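Local coordinates for protein metal-dependent hydrolase (Lactobacillus plantarum, PDB 2F6K) that probably catalyses a metal-dependent, non-oxidative decarboxylation of the aminocarboxymuconate-semialdehyde type, using a manganese-bearing amidohydrolase barrel, at residues D5-Y10 and D239-V244; Q38-F43 and S52-S57; M178-T183 and I202-G207. One frame throughout, in Å; residues are numbered along the deposited sequence.

Contact 1: residues D5-Y10 and D239-V244. With MN (manganese (II) ion), chain C.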
loop_
_atom_site.group_PDB
_atom_site.type_symbol
_atom_site.label_atom_id
_atom_site.label_comp_id
_atom_site.label_asym_id
_atom_site.label_seq_id
_atom_site.Cartn_x
_atom_site.Cartn_y
_atom_site.Cartn_z
ATOM N N ASP A 5 -18.237 16.113 28.938
ATOM C CA ASP A 5 -17.641 15.908 27.614
ATOM C C ASP A 5 -16.659 14.733 27.584
ATOM O O ASP A 5 -15.600 14.802 28.198
ATOM C CB ASP A 5 -16.907 17.189 27.205
ATOM C CG ASP A 5 -16.661 17.275 25.714
ATOM O OD1 ASP A 5 -16.632 16.211 25.044
ATOM O OD2 ASP A 5 -16.490 18.416 25.225
ATOM N N PHE A 6 -16.984 13.668 26.861
ATOM C CA PHE A 6 -16.083 12.519 26.823
ATOM C C PHE A 6 -15.187 12.429 25.593
ATOM O O PHE A 6 -14.497 11.424 25.388
ATOM C CB PHE A 6 -16.869 11.217 26.960
ATOM C CG PHE A 6 -16.504 10.423 28.176
ATOM C CD1 PHE A 6 -17.383 10.330 29.252
ATOM C CD2 PHE A 6 -15.272 9.781 28.260
ATOM C CE1 PHE A 6 -17.041 9.607 30.397
ATOM C CE2 PHE A 6 -14.917 9.056 29.402
ATOM C CZ PHE A 6 -15.805 8.968 30.472
ATOM N N HIS A 7 -15.204 13.467 24.767
ATOM C CA HIS A 7 -14.376 13.502 23.567
ATOM C C HIS A 7 -13.974 14.946 23.341
ATOM O O HIS A 7 -14.624 15.684 22.609
ATOM C CB HIS A 7 -15.143 12.958 22.357
ATOM C CG HIS A 7 -14.301 12.786 21.126
ATOM N ND1 HIS A 7 -14.479 11.740 20.246
ATOM C CD2 HIS A 7 -13.304 13.545 20.607
ATOM C CE1 HIS A 7 -13.631 11.860 19.240
ATOM N NE2 HIS A 7 -12.907 12.949 19.434
ATOM N N THR A 8 -12.896 15.344 24.000
ATOM C CA THR A 8 -12.383 16.698 23.902
ATOM C C THR A 8 -10.859 16.555 24.008
ATOM O O THR A 8 -10.366 15.660 24.703
ATOM C CB THR A 8 -13.003 17.576 25.024
ATOM O OG1 THR A 8 -12.370 18.856 25.038
ATOM C CG2 THR A 8 -12.871 16.897 26.384
ATOM N N HIS A 9 -10.111 17.417 23.321
ATOM C CA HIS A 9 -8.655 17.266 23.315
ATOM C C HIS A 9 -7.761 18.406 23.815
ATOM O O HIS A 9 -8.193 19.552 23.978
ATOM C CB HIS A 9 -8.195 16.909 21.899
ATOM C CG HIS A 9 -8.915 15.745 21.290
ATOM N ND1 HIS A 9 -8.844 14.470 21.806
ATOM C CD2 HIS A 9 -9.699 15.661 20.188
ATOM C CE1 HIS A 9 -9.553 13.650 21.048
ATOM N NE2 HIS A 9 -10.082 14.347 20.058
ATOM N N TYR A 10 -6.494 18.059 24.039
ATOM C CA TYR A 10 -5.481 19.012 24.481
ATOM C C TYR A 10 -4.210 18.723 23.686
ATOM O O TYR A 10 -4.041 17.621 23.169
ATOM C CB TYR A 10 -5.212 18.877 25.988
ATOM C CG TYR A 10 -4.609 17.557 26.433
ATOM C CD1 TYR A 10 -3.340 17.507 27.008
ATOM C CD2 TYR A 10 -5.311 16.364 26.296
ATOM C CE1 TYR A 10 -2.783 16.301 27.438
ATOM C CE2 TYR A 10 -4.760 15.153 26.722
ATOM C CZ TYR A 10 -3.499 15.131 27.291
ATOM O OH TYR A 10 -2.962 13.939 27.718
ATOM N N ASP A 239 -19.448 7.583 21.984
ATOM C CA ASP A 239 -19.560 9.009 22.246
ATOM C C ASP A 239 -20.331 9.484 21.011
ATOM O O ASP A 239 -20.500 8.710 20.068
ATOM C CB ASP A 239 -18.179 9.667 22.402
ATOM C CG ASP A 239 -17.469 9.929 21.088
ATOM O OD1 ASP A 239 -16.220 9.889 21.103
ATOM O OD2 ASP A 239 -18.124 10.201 20.061
ATOM N N VAL A 240 -20.831 10.711 20.998
ATOM C CA VAL A 240 -21.589 11.159 19.833
ATOM C C VAL A 240 -21.071 12.444 19.208
ATOM O O VAL A 240 -21.849 13.338 18.859
ATOM C CB VAL A 240 -23.097 11.347 20.169
ATOM C CG1 VAL A 240 -23.699 10.029 20.611
ATOM C CG2 VAL A 240 -23.273 12.407 21.246
ATOM N N ALA A 241 -19.755 12.546 19.074
ATOM C CA ALA A 241 -19.159 13.717 18.453
ATOM C C ALA A 241 -19.392 13.614 16.937
ATOM O O ALA A 241 -19.573 12.517 16.406
ATOM C CB ALA A 241 -17.663 13.767 18.761
ATOM N N GLY A 242 -19.402 14.751 16.245
ATOM C CA GLY A 242 -19.595 14.729 14.803
ATOM C C GLY A 242 -21.017 14.974 14.335
ATOM O O GLY A 242 -21.898 15.315 15.129
ATOM N N ALA A 243 -21.236 14.785 13.036
ATOM C CA ALA A 243 -22.546 14.991 12.419
ATOM C C ALA A 243 -23.460 13.785 12.630
ATOM O O ALA A 243 -23.885 13.131 11.676
ATOM C CB ALA A 243 -22.369 15.260 10.930
ATOM N N VAL A 244 -23.774 13.515 13.889
ATOM C CA VAL A 244 -24.607 12.380 14.255
ATOM C C VAL A 244 -26.084 12.504 13.902
ATOM O O VAL A 244 -26.799 11.502 13.884
ATOM C CB VAL A 244 -24.504 12.109 15.756
ATOM C CG1 VAL A 244 -23.040 11.941 16.148
ATOM C CG2 VAL A 244 -25.155 13.246 16.527
HETATM MN MN MN C . -11.226 13.541 18.264
HETATM O O HOH W 1 -14.265 9.404 23.379
HETATM O O HOH W 2 -12.069 13.189 16.389
HETATM O O HOH W 3 -9.610 14.734 17.134
#

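Contact 2: residues Q38-F43 and S52-S57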
loop_
_atom_site.group_PDB
_atom_site.type_symbol
_atom_site.label_atom_id
_atom_site.label_comp_id
_atom_site.label_asym_id
_atom_site.label_seq_id
_atom_site.Cartn_x
_atom_site.Cartn_y
_atom_site.Cartn_z
ATOM N N GLN A 38 -7.113 27.273 28.960
ATOM C CA GLN A 38 -8.167 28.288 29.008
ATOM C C GLN A 38 -9.205 28.231 27.875
ATOM O O GLN A 38 -10.372 28.616 28.063
ATOM C CB GLN A 38 -7.566 29.686 29.027
ATOM C CG GLN A 38 -6.801 30.012 30.279
ATOM C CD GLN A 38 -7.583 29.758 31.567
ATOM O OE1 GLN A 38 -8.767 30.086 31.692
ATOM N NE2 GLN A 38 -6.901 29.189 32.542
ATOM N N LEU A 39 -8.785 27.777 26.696
ATOM C CA LEU A 39 -9.707 27.684 25.571
ATOM C C LEU A 39 -10.759 26.634 25.901
ATOM O O LEU A 39 -11.948 26.868 25.729
ATOM C CB LEU A 39 -8.985 27.288 24.285
ATOM C CG LEU A 39 -9.844 27.354 23.024
ATOM C CD1 LEU A 39 -10.202 28.805 22.704
ATOM C CD2 LEU A 39 -9.066 26.708 21.900
ATOM N N THR A 40 -10.330 25.473 26.385
ATOM C CA THR A 40 -11.275 24.419 26.737
ATOM C C THR A 40 -12.210 24.887 27.864
ATOM O O THR A 40 -13.437 24.736 27.801
ATOM C CB THR A 40 -10.531 23.156 27.227
ATOM O OG1 THR A 40 -9.766 22.602 26.151
ATOM C CG2 THR A 40 -11.520 22.114 27.760
ATOM N N LEU A 41 -11.609 25.441 28.909
ATOM C CA LEU A 41 -12.370 25.924 30.047
ATOM C C LEU A 41 -13.405 26.997 29.674
ATOM O O LEU A 41 -14.547 26.958 30.142
ATOM C CB LEU A 41 -11.411 26.451 31.121
ATOM C CG LEU A 41 -10.591 25.380 31.850
ATOM C CD1 LEU A 41 -9.449 26.036 32.634
ATOM C CD2 LEU A 41 -11.510 24.574 32.772
ATOM N N ASN A 42 -13.016 27.958 28.843
ATOM C CA ASN A 42 -13.948 29.001 28.426
ATOM C C ASN A 42 -15.047 28.377 27.543
ATOM O O ASN A 42 -16.211 28.799 27.585
ATOM C CB ASN A 42 -13.204 30.097 27.663
ATOM C CG ASN A 42 -14.051 31.327 27.442
ATOM O OD1 ASN A 42 -14.336 32.054 28.383
ATOM N ND2 ASN A 42 -14.466 31.564 26.197
ATOM N N PHE A 43 -14.686 27.374 26.741
ATOM C CA PHE A 43 -15.686 26.711 25.905
ATOM C C PHE A 43 -16.703 26.015 26.812
ATOM O O PHE A 43 -17.906 25.987 26.522
ATOM C CB PHE A 43 -15.048 25.660 24.998
ATOM C CG PHE A 43 -16.045 24.898 24.158
ATOM C CD1 PHE A 43 -16.588 25.468 23.005
ATOM C CD2 PHE A 43 -16.430 23.604 24.508
ATOM C CE1 PHE A 43 -17.500 24.754 22.207
ATOM C CE2 PHE A 43 -17.340 22.880 23.721
ATOM C CZ PHE A 43 -17.873 23.458 22.568
ATOM N N SER A 52 -14.976 17.845 31.628
ATOM C CA SER A 52 -14.414 17.334 30.379
ATOM C C SER A 52 -13.346 16.270 30.641
ATOM O O SER A 52 -12.456 16.469 31.478
ATOM C CB SER A 52 -13.759 18.470 29.573
ATOM O OG SER A 52 -14.683 19.466 29.169
ATOM N N ILE A 53 -13.426 15.143 29.938
ATOM C CA ILE A 53 -12.406 14.118 30.099
ATOM C C ILE A 53 -11.436 14.281 28.936
ATOM O O ILE A 53 -11.687 13.790 27.842
ATOM C CB ILE A 53 -12.976 12.687 30.072
ATOM C CG1 ILE A 53 -13.869 12.452 31.292
ATOM C CG2 ILE A 53 -11.824 11.673 30.088
ATOM C CD1 ILE A 53 -15.172 13.191 31.257
ATOM N N LEU A 54 -10.328 14.971 29.180
ATOM C CA LEU A 54 -9.337 15.222 28.144
ATOM C C LEU A 54 -8.587 13.986 27.645
ATOM O O LEU A 54 -8.349 13.030 28.390
ATOM C CB LEU A 54 -8.332 16.257 28.647
ATOM C CG LEU A 54 -8.918 17.632 28.980
ATOM C CD1 LEU A 54 -7.897 18.437 29.750
ATOM C CD2 LEU A 54 -9.330 18.365 27.698
ATOM N N SER A 55 -8.225 14.014 26.365
ATOM C CA SER A 55 -7.481 12.926 25.750
ATOM C C SER A 55 -6.650 13.474 24.599
ATOM O O SER A 55 -6.984 14.505 24.009
ATOM C CB SER A 55 -8.425 11.849 25.214
ATOM O OG SER A 55 -9.076 12.290 24.039
ATOM N N LEU A 56 -5.562 12.783 24.285
ATOM C CA LEU A 56 -4.687 13.191 23.194
ATOM C C LEU A 56 -5.314 12.672 21.902
ATOM O O LEU A 56 -5.707 11.506 21.817
ATOM C CB LEU A 56 -3.294 12.590 23.398
ATOM C CG LEU A 56 -2.140 13.087 22.528
ATOM C CD1 LEU A 56 -1.835 14.544 22.857
ATOM C CD2 LEU A 56 -0.917 12.230 22.778
ATOM N N SER A 57 -5.424 13.547 20.906
ATOM C CA SER A 57 -6.012 13.184 19.613
ATOM C C SER A 57 -4.976 12.526 18.698
ATOM O O SER A 57 -3.850 12.255 19.112
ATOM C CB SER A 57 -6.571 14.440 18.933
ATOM O OG SER A 57 -7.182 14.136 17.687
#

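Contact 3: residues M178-T183 and I202-G207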
loop_
_atom_site.group_PDB
_atom_site.type_symbol
_atom_site.label_atom_id
_atom_site.label_comp_id
_atom_site.label_asym_id
_atom_site.label_seq_id
_atom_site.Cartn_x
_atom_site.Cartn_y
_atom_site.Cartn_z
HETATM N N MSE A 178 -13.475 4.849 8.348
HETATM C CA MSE A 178 -13.071 3.558 7.829
HETATM C C MSE A 178 -12.176 2.868 8.853
HETATM O O MSE A 178 -12.301 1.659 9.084
HETATM C CB MSE A 178 -12.342 3.723 6.497
HETATM C CG MSE A 178 -13.215 4.333 5.399
HETATM SE SE MSE A 178 -12.423 4.261 3.611
HETATM C CE MSE A 178 -10.902 5.431 3.900
ATOM N N ASP A 179 -11.304 3.635 9.502
ATOM C CA ASP A 179 -10.402 3.036 10.474
ATOM C C ASP A 179 -11.086 2.537 11.735
ATOM O O ASP A 179 -10.770 1.450 12.224
ATOM C CB ASP A 179 -9.281 3.999 10.845
ATOM C CG ASP A 179 -7.947 3.291 10.974
ATOM O OD1 ASP A 179 -7.474 2.719 9.968
ATOM O OD2 ASP A 179 -7.373 3.288 12.079
ATOM N N THR A 180 -12.021 3.319 12.262
ATOM C CA THR A 180 -12.737 2.912 13.458
ATOM C C THR A 180 -13.501 1.639 13.144
ATOM O O THR A 180 -13.527 0.702 13.946
ATOM C CB THR A 180 -13.726 3.995 13.923
ATOM O OG1 THR A 180 -12.993 5.113 14.441
ATOM C CG2 THR A 180 -14.648 3.450 15.015
ATOM N N THR A 181 -14.091 1.605 11.955
ATOM C CA THR A 181 -14.872 0.462 11.534
ATOM C C THR A 181 -14.009 -0.785 11.387
ATOM O O THR A 181 -14.383 -1.873 11.843
ATOM C CB THR A 181 -15.582 0.734 10.199
ATOM O OG1 THR A 181 -16.290 1.982 10.270
ATOM C CG2 THR A 181 -16.585 -0.381 9.906
HETATM N N MSE A 182 -12.856 -0.632 10.747
HETATM C CA MSE A 182 -11.973 -1.773 10.561
HETATM C C MSE A 182 -11.478 -2.270 11.916
HETATM O O MSE A 182 -11.401 -3.478 12.147
HETATM C CB MSE A 182 -10.788 -1.402 9.664
HETATM C CG MSE A 182 -11.178 -1.020 8.237
HETATM SE SE MSE A 182 -9.640 -0.894 7.024
HETATM C CE MSE A 182 -9.003 0.871 7.493
ATOM N N THR A 183 -11.176 -1.336 12.817
ATOM C CA THR A 183 -10.686 -1.695 14.137
ATOM C C THR A 183 -11.708 -2.460 14.978
ATOM O O THR A 183 -11.351 -3.425 15.653
ATOM C CB THR A 183 -10.216 -0.455 14.915
ATOM O OG1 THR A 183 -9.172 0.197 14.180
ATOM C CG2 THR A 183 -9.674 -0.857 16.289
ATOM N N ILE A 202 -15.102 2.666 24.652
ATOM C CA ILE A 202 -15.865 3.764 24.070
ATOM C C ILE A 202 -15.468 3.875 22.588
ATOM O O ILE A 202 -14.300 4.130 22.274
ATOM C CB ILE A 202 -15.524 5.113 24.746
ATOM C CG1 ILE A 202 -15.866 5.064 26.240
ATOM C CG2 ILE A 202 -16.276 6.247 24.052
ATOM C CD1 ILE A 202 -15.450 6.328 27.005
ATOM N N ILE A 203 -16.421 3.663 21.686
ATOM C CA ILE A 203 -16.152 3.788 20.254
ATOM C C ILE A 203 -16.659 5.182 19.844
ATOM O O ILE A 203 -17.842 5.492 19.976
ATOM C CB ILE A 203 -16.857 2.666 19.471
ATOM C CG1 ILE A 203 -16.258 1.315 19.886
ATOM C CG2 ILE A 203 -16.684 2.874 17.980
ATOM C CD1 ILE A 203 -16.924 0.120 19.263
ATOM N N PRO A 204 -15.758 6.040 19.347
ATOM C CA PRO A 204 -16.071 7.411 18.929
ATOM C C PRO A 204 -16.957 7.614 17.708
ATOM O O PRO A 204 -17.169 6.694 16.908
ATOM C CB PRO A 204 -14.688 8.014 18.717
ATOM C CG PRO A 204 -13.948 6.864 18.111
ATOM C CD PRO A 204 -14.368 5.696 18.989
ATOM N N HIS A 205 -17.467 8.841 17.592
ATOM C CA HIS A 205 -18.299 9.270 16.471
ATOM C C HIS A 205 -19.503 8.382 16.170
ATOM O O HIS A 205 -19.743 8.000 15.020
ATOM C CB HIS A 205 -17.425 9.407 15.219
ATOM C CG HIS A 205 -16.211 10.260 15.424
ATOM N ND1 HIS A 205 -14.929 9.791 15.235
ATOM C CD2 HIS A 205 -16.084 11.550 15.818
ATOM C CE1 HIS A 205 -14.063 10.753 15.503
ATOM N NE2 HIS A 205 -14.737 11.831 15.860
ATOM N N ALA A 206 -20.259 8.052 17.212
ATOM C CA ALA A 206 -21.456 7.233 17.055
ATOM C C ALA A 206 -21.240 5.902 16.330
ATOM O O ALA A 206 -22.128 5.423 15.618
ATOM C CB ALA A 206 -22.530 8.042 16.349
ATOM N N GLY A 207 -20.064 5.310 16.504
ATOM C CA GLY A 207 -19.788 4.019 15.888
ATOM C C GLY A 207 -19.374 4.017 14.435
ATOM O O GLY A 207 -19.358 2.960 13.795
HETATM O O HOH W 4 -14.883 7.127 14.796
#

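Contact 1: residues D5-Y10 and D239-V244
H7 meets D239 because two first torsions converge. The H7 imidazole swings out anti to its own backbone nitrogen (chi1 -172°), while the D239 carboxylate takes the sterically congested rotamer between backbone N and carbonyl carbon. As a result H7 ND1 donates to D239 OD1 at 2.7 Å, with an N-H...O angle of 160°. The acceptor lies almost exactly in the imidazole plane, but the carboxylate does not share that plane: the two flat groups are turned 67° apart, and the N-H reaches OD1 from above the carboxylate plane. A241 CB packs over one ring face near the rim, 4.1 Å from H7 ND1.

The carboxylate is itself well tethered. D239 OD2 accepts from A241 N at 3.0 Å, closing an Asx turn, and also from H205 N. D239 OD1 takes a second donor, a water that is 3.0 Å from it and also donates to F6 O. On the other side, a second Asx turn (D5 OD1 accepting from H7 N at 3.1 Å) steadies the backbone that carries the histidine, where the chain turns a corner at F6 and H7.

With ND1 committed as a donor, H7 NE2 coordinates the manganese ion at 2.1 Å. H9 NE2 joins it at 2.3 Å, while H9 ND1 is hydrogen-bonded to S55 O; two waters, H154 and D266 complete the site. D239 is thus a second-shell residue that helps fix, together with the metal bond at NE2, the ring rotation of a first-shell ligand. The H-x-H pair of ligands at the end of the first strand, H7 and H9, is the hallmark of the amidohydrolase-type TIM barrel's metal site.

Contact 2: residues Q38-F43 and S52-S57
Helix 37-46 packs against strand 49-55 in the alpha/beta layer of the barrel, and T40 is the residue of 38-43 that meets S52 and L54 of 52-57. The contact is small, burying 77 Å² in all, and no hydrogen bond crosses it. Both close approaches run through the T40 methyl: T40 CG2 lies 4.3 Å from L54 CD2 and 4.4 Å from S52 OG, so one methyl group addresses two strand side chains at loose van der Waals range. The backbones stay apart, the nearest alpha carbons being those of T40 and S52 at 8.6 Å.

S52 and L54 are two residues apart on an extended strand, which explains why both side chains start out toward the helix while I53 between them does not. This alternation is what a TIM barrel strand requires, one set of side chains meeting the surrounding helices and the other turned to the barrel interior. A tight link of only a few residues joins the helix to the strand it packs on.

With OG1 beside the backbone N (chi1 -65°), T40 CG2 stands anti to that nitrogen and faces the strand. T40 OG1 is hydrogen-bonded to W35 NE1, an indole nitrogen in the loop before the helix, which helps hold the rotation of the threonine side chain. L41, the next helix residue, packs instead on L91 of strand 91-95, which L54 and S52 also touch.

Contact 3: residues M178-T183 and I202-G207
Buried helix-to-strand packing with a water-bridged polar margin joins T180 of helix 171-189 to the end of strand 200-203 and the loop that follows it. Between them the segments bury 129 Å², and no direct hydrogen bond spans the gap.

The apolar part is a methyl-to-methyl meeting: T180 CG2 lies 3.6 Å from I203 CG2, the two side chains crossing at a slant. With T180 OG1 (chi1 -70°) and I203 CG1 (chi1 -64°) beside their backbone nitrogens, both CG2 methyls stand anti to them. The same threonine torsion turns its hydroxyl along P204, where T180 OG1 is 4.2 Å from P204 CG, the two side chains running past one another in opposite directions.

The polar part is carried by a water. It lies 2.8 Å from T180 OG1 and 2.7 Å from H205 ND1, sitting at the edge of the imidazole in the ring plane, and it donates a weak bond to P204 O. One water therefore ties the helix to the H205 side chain and, weakly, to the P204 backbone, and helps set the rotation of the H205 ring. That ring also meets H7, a manganese ligand, while H205 NE2 makes a weak bond to D266, so H205 lies in the second shell of the metal site and the water and T180 stand behind it.

Within the helix, D179 O takes two donors from T183, the backbone N at 2.9 Å and OG1 at 2.8 Å, from opposite faces of the carbonyl plane.

Helix 171-189 turns M178, T181 and M182 to a second subunit, whose M182, L174 and D166 pack on them. Around the contact, I203 also touches F238 of strand 237-239 and L210 of helix 210-225, and P204 touches L153 of strand 150-154.

How the contacts relate
All three contacts are buried and reach the same parallel barrel sheet, but they differ in depth and chemistry. Contact 1, at the metal, is polar and joins the first strand to the loop after the seventh. Contact 2, its centre about 14 Å from the centre of the chain, against about 8 Å for the other two, is largely apolar helix-to-strand packing. Contact 3 combines methyl packing with a water bridge. Contact 1 uses strand 3-9 and contact 2 its neighbour 49-55, joined by a probable hydrogen bond from I53 N to D5 O. Contacts 1 and 3 meet through D239 O and A206 N, 2.9 Å apart. Contacts 2 and 3 do not touch.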